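Local coordinates for conserved exported protein (Bacteroides fragilis, PDB 3CLW) that is of unproven function but probably hydrolyses O-glycosidic bonds, at residues A[138-150]-A[188-200]. Numbering follows the deposited sequence.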
ATOM      1  N   ARG A 138     -19.067  20.488  -3.660  1.00 36.10           N
ATOM      2  CA  ARG A 138     -19.526  21.554  -4.554  1.00 36.19           C
ATOM      3  C   ARG A 138     -20.522  21.024  -5.615  1.00 36.47           C
ATOM      4  O   ARG A 138     -21.466  21.720  -5.974  1.00 36.33           O
ATOM      5  CB  ARG A 138     -18.336  22.310  -5.182  1.00 36.07           C
ATOM      6  CG  ARG A 138     -17.624  23.257  -4.169  1.00 36.72           C
ATOM      7  CD  ARG A 138     -16.507  24.111  -4.746  1.00 35.69           C
ATOM      8  NE  ARG A 138     -15.410  23.321  -5.326  1.00 37.46           N
ATOM      9  CZ  ARG A 138     -15.237  23.107  -6.636  1.00 36.98           C
ATOM     10  NH1 ARG A 138     -16.076  23.626  -7.515  1.00 35.28           N
ATOM     11  NH2 ARG A 138     -14.211  22.386  -7.079  1.00 35.71           N
ATOM     12  N   SER A 139     -20.334  19.776  -6.063  1.00 35.74           N
ATOM     13  CA  SER A 139     -21.132  19.213  -7.135  1.00 35.23           C
ATOM     14  C   SER A 139     -22.379  18.469  -6.656  1.00 35.27           C
ATOM     15  O   SER A 139     -23.159  17.961  -7.469  1.00 36.17           O
ATOM     16  CB  SER A 139     -20.266  18.338  -8.038  1.00 35.02           C
ATOM     17  OG  SER A 139     -19.736  17.236  -7.333  1.00 34.79           O
ATOM     18  N   ALA A 140     -22.574  18.440  -5.341  1.00 35.08           N
ATOM     19  CA  ALA A 140     -23.594  17.608  -4.678  1.00 35.58           C
ATOM     20  C   ALA A 140     -23.461  16.097  -5.019  1.00 36.01           C
ATOM     21  O   ALA A 140     -24.460  15.364  -5.107  1.00 36.13           O
ATOM     22  CB  ALA A 140     -25.000  18.119  -4.969  1.00 34.97           C
ATOM     23  N   SER A 141     -22.224  15.648  -5.193  1.00 35.24           N
ATOM     24  CA  SER A 141     -21.957  14.303  -5.619  1.00 35.00           C
ATOM     25  C   SER A 141     -20.487  13.964  -5.322  1.00 34.85           C
ATOM     26  O   SER A 141     -19.640  14.843  -5.195  1.00 33.35           O
ATOM     27  CB  SER A 141     -22.268  14.160  -7.105  1.00 35.35           C
ATOM     28  OG  SER A 141     -21.756  12.950  -7.607  1.00 37.17           O
ATOM     29  N   THR A 142     -20.204  12.673  -5.163  1.00 35.16           N
ATOM     30  CA  THR A 142     -18.817  12.222  -5.016  1.00 35.00           C
ATOM     31  C   THR A 142     -18.100  12.292  -6.377  1.00 35.64           C
ATOM     32  O   THR A 142     -16.863  12.220  -6.454  1.00 36.13           O
ATOM     33  CB  THR A 142     -18.766  10.798  -4.469  1.00 34.97           C
ATOM     34  OG1 THR A 142     -19.272   9.906  -5.461  1.00 36.75           O
ATOM     35  CG2 THR A 142     -19.619  10.649  -3.210  1.00 33.50           C
ATOM     36  N   VAL A 143     -18.881  12.416  -7.458  1.00 35.72           N
ATOM     37  CA  VAL A 143     -18.298  12.750  -8.757  1.00 35.36           C
ATOM     38  C   VAL A 143     -18.277  14.279  -8.939  1.00 35.68           C
ATOM     39  O   VAL A 143     -19.321  14.937  -9.061  1.00 34.97           O
ATOM     40  CB  VAL A 143     -18.972  11.987  -9.929  1.00 35.19           C
ATOM     41  CG1 VAL A 143     -18.202  12.227 -11.245  1.00 35.31           C
ATOM     42  CG2 VAL A 143     -19.054  10.455  -9.607  1.00 33.11           C
ATOM     43  N   SER A 144     -17.060  14.824  -8.912  1.00 36.80           N
ATOM     44  CA  SER A 144     -16.819  16.255  -9.032  1.00 37.81           C
ATOM     45  C   SER A 144     -17.137  16.692 -10.468  1.00 38.79           C
ATOM     46  O   SER A 144     -17.258  15.853 -11.352  1.00 39.53           O
ATOM     47  CB  SER A 144     -15.379  16.566  -8.690  1.00 36.89           C
ATOM     48  OG  SER A 144     -14.547  15.793  -9.521  1.00 37.82           O
ATOM     49  N   THR A 145     -17.277  17.996 -10.691  1.00 39.99           N
ATOM     50  CA  THR A 145     -17.618  18.484 -12.025  1.00 41.10           C
ATOM     51  C   THR A 145     -16.669  19.572 -12.550  1.00 41.40           C
ATOM     52  O   THR A 145     -17.019  20.296 -13.476  1.00 42.35           O
ATOM     53  CB  THR A 145     -19.098  18.953 -12.109  1.00 40.65           C
ATOM     54  OG1 THR A 145     -19.351  19.914 -11.089  1.00 42.20           O
ATOM     55  CG2 THR A 145     -20.048  17.808 -11.920  1.00 40.64           C
ATOM     56  N   ASP A 146     -15.485  19.681 -11.946  1.00 41.61           N
ATOM     57  CA  ASP A 146     -14.432  20.581 -12.390  1.00 41.02           C
ATOM     58  C   ASP A 146     -13.065  20.204 -11.812  1.00 40.92           C
ATOM     59  O   ASP A 146     -12.952  19.362 -10.922  1.00 40.63           O
ATOM     60  CB  ASP A 146     -14.773  22.052 -12.046  1.00 41.31           C
ATOM     61  CG  ASP A 146     -14.812  22.323 -10.547  1.00 42.31           C
ATOM     62  OD1 ASP A 146     -13.761  22.261  -9.862  1.00 42.74           O
ATOM     63  OD2 ASP A 146     -15.913  22.623 -10.056  1.00 42.28           O
ATOM     64  N   GLN A 147     -12.022  20.843 -12.335  1.00 40.31           N
ATOM     65  CA  GLN A 147     -10.711  20.745 -11.760  1.00 40.01           C
ATOM     66  C   GLN A 147     -10.186  22.079 -11.160  1.00 40.08           C
ATOM     67  O   GLN A 147      -8.991  22.332 -11.192  1.00 40.14           O
ATOM     68  CB  GLN A 147      -9.732  20.165 -12.772  1.00 39.58           C
ATOM     69  CG  GLN A 147      -8.577  19.488 -12.091  1.00 40.68           C
ATOM     70  CD  GLN A 147      -7.549  18.974 -13.054  1.00 45.11           C
ATOM     71  OE1 GLN A 147      -7.540  19.367 -14.211  1.00 46.14           O
ATOM     72  NE2 GLN A 147      -6.658  18.097 -12.580  1.00 44.64           N
ATOM     73  N   ASP A 148     -11.064  22.897 -10.571  1.00 40.04           N
ATOM     74  CA  ASP A 148     -10.627  24.203 -10.012  1.00 40.66           C
ATOM     75  C   ASP A 148      -9.862  24.080  -8.701  1.00 40.21           C
ATOM     76  O   ASP A 148      -8.823  24.718  -8.505  1.00 40.46           O
ATOM     77  CB  ASP A 148     -11.820  25.140  -9.815  1.00 40.62           C
ATOM     78  CG  ASP A 148     -12.577  25.405 -11.108  1.00 43.63           C
ATOM     79  OD1 ASP A 148     -11.983  25.260 -12.220  1.00 45.84           O
ATOM     80  OD2 ASP A 148     -13.769  25.752 -11.006  1.00 44.58           O
ATOM     81  N   CYS A 149     -10.399  23.237  -7.821  1.00 39.73           N
ATOM     82  CA  CYS A 149      -9.885  22.967  -6.498  1.00 38.80           C
ATOM     83  C   CYS A 149     -10.727  21.798  -5.986  1.00 38.51           C
ATOM     84  O   CYS A 149     -11.520  21.215  -6.723  1.00 38.10           O
ATOM     85  CB  CYS A 149     -10.082  24.180  -5.591  1.00 38.71           C
ATOM     86  SG  CYS A 149     -11.811  24.687  -5.411  1.00 39.41           S
ATOM     87  N   ILE A 150     -10.558  21.485  -4.707  1.00 38.34           N
ATOM     88  CA  ILE A 150     -11.197  20.353  -4.049  1.00 36.83           C
ATOM     89  C   ILE A 150     -12.699  20.441  -4.220  1.00 37.30           C
ATOM     90  O   ILE A 150     -13.272  21.528  -4.114  1.00 36.61           O
ATOM     91  CB  ILE A 150     -10.798  20.319  -2.555  1.00 37.02           C
ATOM     92  CG1 ILE A 150     -11.197  18.983  -1.893  1.00 36.43           C
ATOM     93  CG2 ILE A 150     -11.302  21.609  -1.812  1.00 36.46           C
ATOM     94  CD1 ILE A 150     -10.559  18.731  -0.524  1.00 35.46           C
ATOM     95  N   ASN A 188      -3.717  15.216  -7.464  1.00 38.59           N
ATOM     96  CA  ASN A 188      -3.259  15.609  -8.808  1.00 38.99           C
ATOM     97  C   ASN A 188      -4.247  15.250  -9.928  1.00 39.82           C
ATOM     98  O   ASN A 188      -4.223  15.839 -11.009  1.00 40.78           O
ATOM     99  CB  ASN A 188      -1.939  14.898  -9.102  1.00 38.78           C
ATOM    100  CG  ASN A 188      -2.056  13.372  -8.961  1.00 39.73           C
ATOM    101  OD1 ASN A 188      -2.037  12.816  -7.850  1.00 37.57           O
ATOM    102  ND2 ASN A 188      -2.179  12.692 -10.098  1.00 38.98           N
ATOM    103  N   GLY A 189      -5.108  14.273  -9.683  1.00 39.57           N
ATOM    104  CA  GLY A 189      -5.896  13.678 -10.748  1.00 39.96           C
ATOM    105  C   GLY A 189      -7.043  14.525 -11.239  1.00 40.50           C
ATOM    106  O   GLY A 189      -7.677  15.245 -10.464  1.00 40.44           O
ATOM    107  N   GLN A 190      -7.315  14.421 -12.534  1.00 40.80           N
ATOM    108  CA  GLN A 190      -8.511  15.012 -13.115  1.00 42.54           C
ATOM    109  C   GLN A 190      -9.700  14.089 -12.892  1.00 41.76           C
ATOM    110  O   GLN A 190     -10.163  13.422 -13.813  1.00 42.86           O
ATOM    111  CB  GLN A 190      -8.348  15.298 -14.619  1.00 42.42           C
ATOM    112  CG  GLN A 190      -9.439  16.210 -15.199  1.00 43.92           C
ATOM    113  CD  GLN A 190      -9.263  16.422 -16.694  1.00 45.04           C
ATOM    114  OE1 GLN A 190      -9.582  15.548 -17.483  1.00 51.05           O
ATOM    115  NE2 GLN A 190      -8.736  17.580 -17.081  1.00 48.00           N
ATOM    116  N   TRP A 191     -10.222  14.105 -11.672  1.00 41.00           N
ATOM    117  CA  TRP A 191     -11.330  13.243 -11.277  1.00 39.74           C
ATOM    118  C   TRP A 191     -12.682  13.581 -11.899  1.00 40.40           C
ATOM    119  O   TRP A 191     -13.548  12.697 -12.011  1.00 39.76           O
ATOM    120  CB  TRP A 191     -11.400  13.173  -9.753  1.00 38.37           C
ATOM    121  CG  TRP A 191     -10.211  12.427  -9.240  1.00 38.48           C
ATOM    122  CD1 TRP A 191      -9.072  12.959  -8.663  1.00 37.72           C
ATOM    123  CD2 TRP A 191      -9.997  11.008  -9.316  1.00 37.58           C
ATOM    124  NE1 TRP A 191      -8.176  11.957  -8.369  1.00 37.02           N
ATOM    125  CE2 TRP A 191      -8.721  10.748  -8.738  1.00 37.71           C
ATOM    126  CE3 TRP A 191     -10.765   9.923  -9.811  1.00 37.81           C
ATOM    127  CZ2 TRP A 191      -8.180   9.447  -8.659  1.00 37.25           C
ATOM    128  CZ3 TRP A 191     -10.237   8.625  -9.715  1.00 36.44           C
ATOM    129  CH2 TRP A 191      -8.956   8.403  -9.149  1.00 37.73           C
ATOM    130  N   HIS A 192     -12.884  14.834 -12.310  1.00 40.88           N
ATOM    131  CA  HIS A 192     -14.200  15.202 -12.873  1.00 42.29           C
ATOM    132  C   HIS A 192     -14.482  14.522 -14.217  1.00 42.72           C
ATOM    133  O   HIS A 192     -15.637  14.406 -14.612  1.00 43.09           O
ATOM    134  CB  HIS A 192     -14.433  16.729 -12.936  1.00 42.31           C
ATOM    135  CG  HIS A 192     -13.756  17.408 -14.084  1.00 43.46           C
ATOM    136  ND1 HIS A 192     -12.454  17.863 -14.021  1.00 46.63           N
ATOM    137  CD2 HIS A 192     -14.201  17.714 -15.327  1.00 45.07           C
ATOM    138  CE1 HIS A 192     -12.132  18.435 -15.171  1.00 45.50           C
ATOM    139  NE2 HIS A 192     -13.170  18.343 -15.983  1.00 44.55           N
ATOM    140  N   ALA A 193     -13.432  14.051 -14.888  1.00 43.41           N
ATOM    141  CA  ALA A 193     -13.568  13.235 -16.107  1.00 44.55           C
ATOM    142  C   ALA A 193     -13.916  11.725 -15.880  1.00 44.72           C
ATOM    143  O   ALA A 193     -13.904  10.931 -16.838  1.00 44.75           O
ATOM    144  CB  ALA A 193     -12.281  13.350 -16.951  1.00 44.89           C
ATOM    145  N   ASN A 194     -14.226  11.338 -14.640  1.00 44.02           N
ATOM    146  CA  ASN A 194     -14.289   9.920 -14.274  1.00 44.00           C
ATOM    147  C   ASN A 194     -15.476   9.674 -13.352  1.00 43.58           C
ATOM    148  O   ASN A 194     -15.532  10.213 -12.258  1.00 44.36           O
ATOM    149  CB  ASN A 194     -12.942   9.526 -13.615  1.00 44.34           C
ATOM    150  CG  ASN A 194     -12.890   8.052 -13.119  1.00 44.05           C
ATOM    151  OD1 ASN A 194     -13.905   7.411 -12.894  1.00 45.88           O
ATOM    152  ND2 ASN A 194     -11.681   7.549 -12.924  1.00 41.92           N
ATOM    153  N   SER A 195     -16.449   8.891 -13.802  1.00 42.71           N
ATOM    154  CA  SER A 195     -17.607   8.597 -12.976  1.00 41.05           C
ATOM    155  C   SER A 195     -17.633   7.121 -12.590  1.00 39.48           C
ATOM    156  O   SER A 195     -18.638   6.625 -12.091  1.00 37.98           O
ATOM    157  CB  SER A 195     -18.890   8.966 -13.715  1.00 42.22           C
ATOM    158  OG  SER A 195     -18.957   8.214 -14.907  1.00 44.50           O
ATOM    159  N   PHE A 196     -16.516   6.437 -12.821  1.00 38.44           N
ATOM    160  CA  PHE A 196     -16.356   5.009 -12.469  1.00 39.14           C
ATOM    161  C   PHE A 196     -16.167   4.812 -10.945  1.00 38.81           C
ATOM    162  O   PHE A 196     -16.224   3.707 -10.427  1.00 39.69           O
ATOM    163  CB  PHE A 196     -15.168   4.434 -13.297  1.00 39.11           C
ATOM    164  CG  PHE A 196     -14.829   2.976 -13.016  1.00 40.12           C
ATOM    165  CD1 PHE A 196     -15.708   1.948 -13.374  1.00 43.28           C
ATOM    166  CD2 PHE A 196     -13.607   2.635 -12.425  1.00 43.12           C
ATOM    167  CE1 PHE A 196     -15.390   0.593 -13.111  1.00 42.80           C
ATOM    168  CE2 PHE A 196     -13.276   1.295 -12.167  1.00 43.40           C
ATOM    169  CZ  PHE A 196     -14.175   0.275 -12.516  1.00 41.23           C
ATOM    170  N   GLN A 197     -16.021   5.919 -10.224  1.00 38.98           N
ATOM    171  CA  GLN A 197     -15.324   5.945  -8.948  1.00 38.82           C
ATOM    172  C   GLN A 197     -15.460   7.319  -8.276  1.00 38.15           C
ATOM    173  O   GLN A 197     -15.450   8.340  -8.961  1.00 37.98           O
ATOM    174  CB  GLN A 197     -13.839   5.739  -9.251  1.00 38.53           C
ATOM    175  CG  GLN A 197     -13.101   5.297  -8.117  1.00 39.97           C
ATOM    176  CD  GLN A 197     -11.612   5.558  -8.237  1.00 37.73           C
ATOM    177  OE1 GLN A 197     -10.991   5.261  -9.246  1.00 32.77           O
ATOM    178  NE2 GLN A 197     -11.026   6.026  -7.149  1.00 33.09           N
ATOM    179  N   GLU A 198     -15.530   7.328  -6.943  1.00 37.71           N
ATOM    180  CA  GLU A 198     -15.411   8.544  -6.131  1.00 37.03           C
ATOM    181  C   GLU A 198     -14.032   9.196  -6.278  1.00 36.39           C
ATOM    182  O   GLU A 198     -13.015   8.514  -6.400  1.00 36.13           O
ATOM    183  CB  GLU A 198     -15.642   8.223  -4.655  1.00 37.44           C
ATOM    184  CG  GLU A 198     -17.013   7.642  -4.340  1.00 37.01           C
ATOM    185  CD  GLU A 198     -17.211   7.296  -2.874  1.00 37.41           C
ATOM    186  OE1 GLU A 198     -18.386   7.055  -2.484  1.00 37.36           O
ATOM    187  OE2 GLU A 198     -16.206   7.265  -2.104  1.00 36.05           O
ATOM    188  N   GLY A 199     -13.989  10.526  -6.261  1.00 36.33           N
ATOM    189  CA  GLY A 199     -12.707  11.220  -6.399  1.00 35.89           C
ATOM    190  C   GLY A 199     -12.799  12.715  -6.268  1.00 36.35           C
ATOM    191  O   GLY A 199     -13.885  13.304  -6.363  1.00 36.72           O
ATOM    192  N   SER A 200     -11.648  13.327  -6.015  1.00 37.08           N
ATOM    193  CA  SER A 200     -11.466  14.776  -6.145  1.00 37.21           C
ATOM    194  C   SER A 200     -10.017  15.225  -6.363  1.00 36.84           C
ATOM    195  O   SER A 200      -9.098  14.819  -5.653  1.00 36.65           O
ATOM    196  CB  SER A 200     -12.053  15.554  -4.962  1.00 37.65           C
ATOM    197  OG  SER A 200     -12.024  16.960  -5.269  1.00 38.71           O
TER
HETATM  198  O   HOH W   1     -14.731  13.233  -9.046  1.00 36.80           O
HETATM  199  O   HOH W   2     -18.087  15.063 -13.775  1.00 45.16           O
HETATM  200  O   HOH W   3     -10.983  17.013 -11.686  1.00 33.75           O
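H192 lays its imidazole against the backbone of D146 and Q147, with CA of D146 over one ring face, 3.6 Å above the plane and offset toward the rim. Its CG sits between the backbone N and the carbonyl carbon (chi1 79°), which turns the ring over D146. H192 CB, directed toward 138-150, lies 3.4 Å from S144 O. A flat ring with polar edges suits this place: one face packs on the chain while ND1 lies 2.9 Å from water 3, which sits in the ring plane, accepts from H192 N and donates to D146 O. Water 2 joins the carbonyl oxygens of S144 and H192; water 1 accepts from S144 N and donates to G199 O. D146 is held by R138, whose guanidinium meets the carboxylate end-on, NH1 to OD2 at 2.7 Å, while NE and NH2 both grip I150 O. Beside H192, the extended side chains of Q147 and Q190 cross nearly at a right angle, their amide planes 74° apart; glutamine supplies methylenes for this packing. At the other end T142 and E198 offer carbon for packing and oxygen for outside partners: T142 OG1 touches E198 CG at 3.4 Å while hydrogen-bonding E84, and E198 OE1 bonds T92 and S76. V143, branched and apolar, fits its methyls against N194 and S195. Directly between the backbones runs one weak bond, G199 N to T142 O at 3.3 Å. Two loops following strands 125-128 and 178-182 of the TIM-barrel-type domain are thus joined mainly by bridging water and side-chain packing, so much of their backbone polar pairing is indirect.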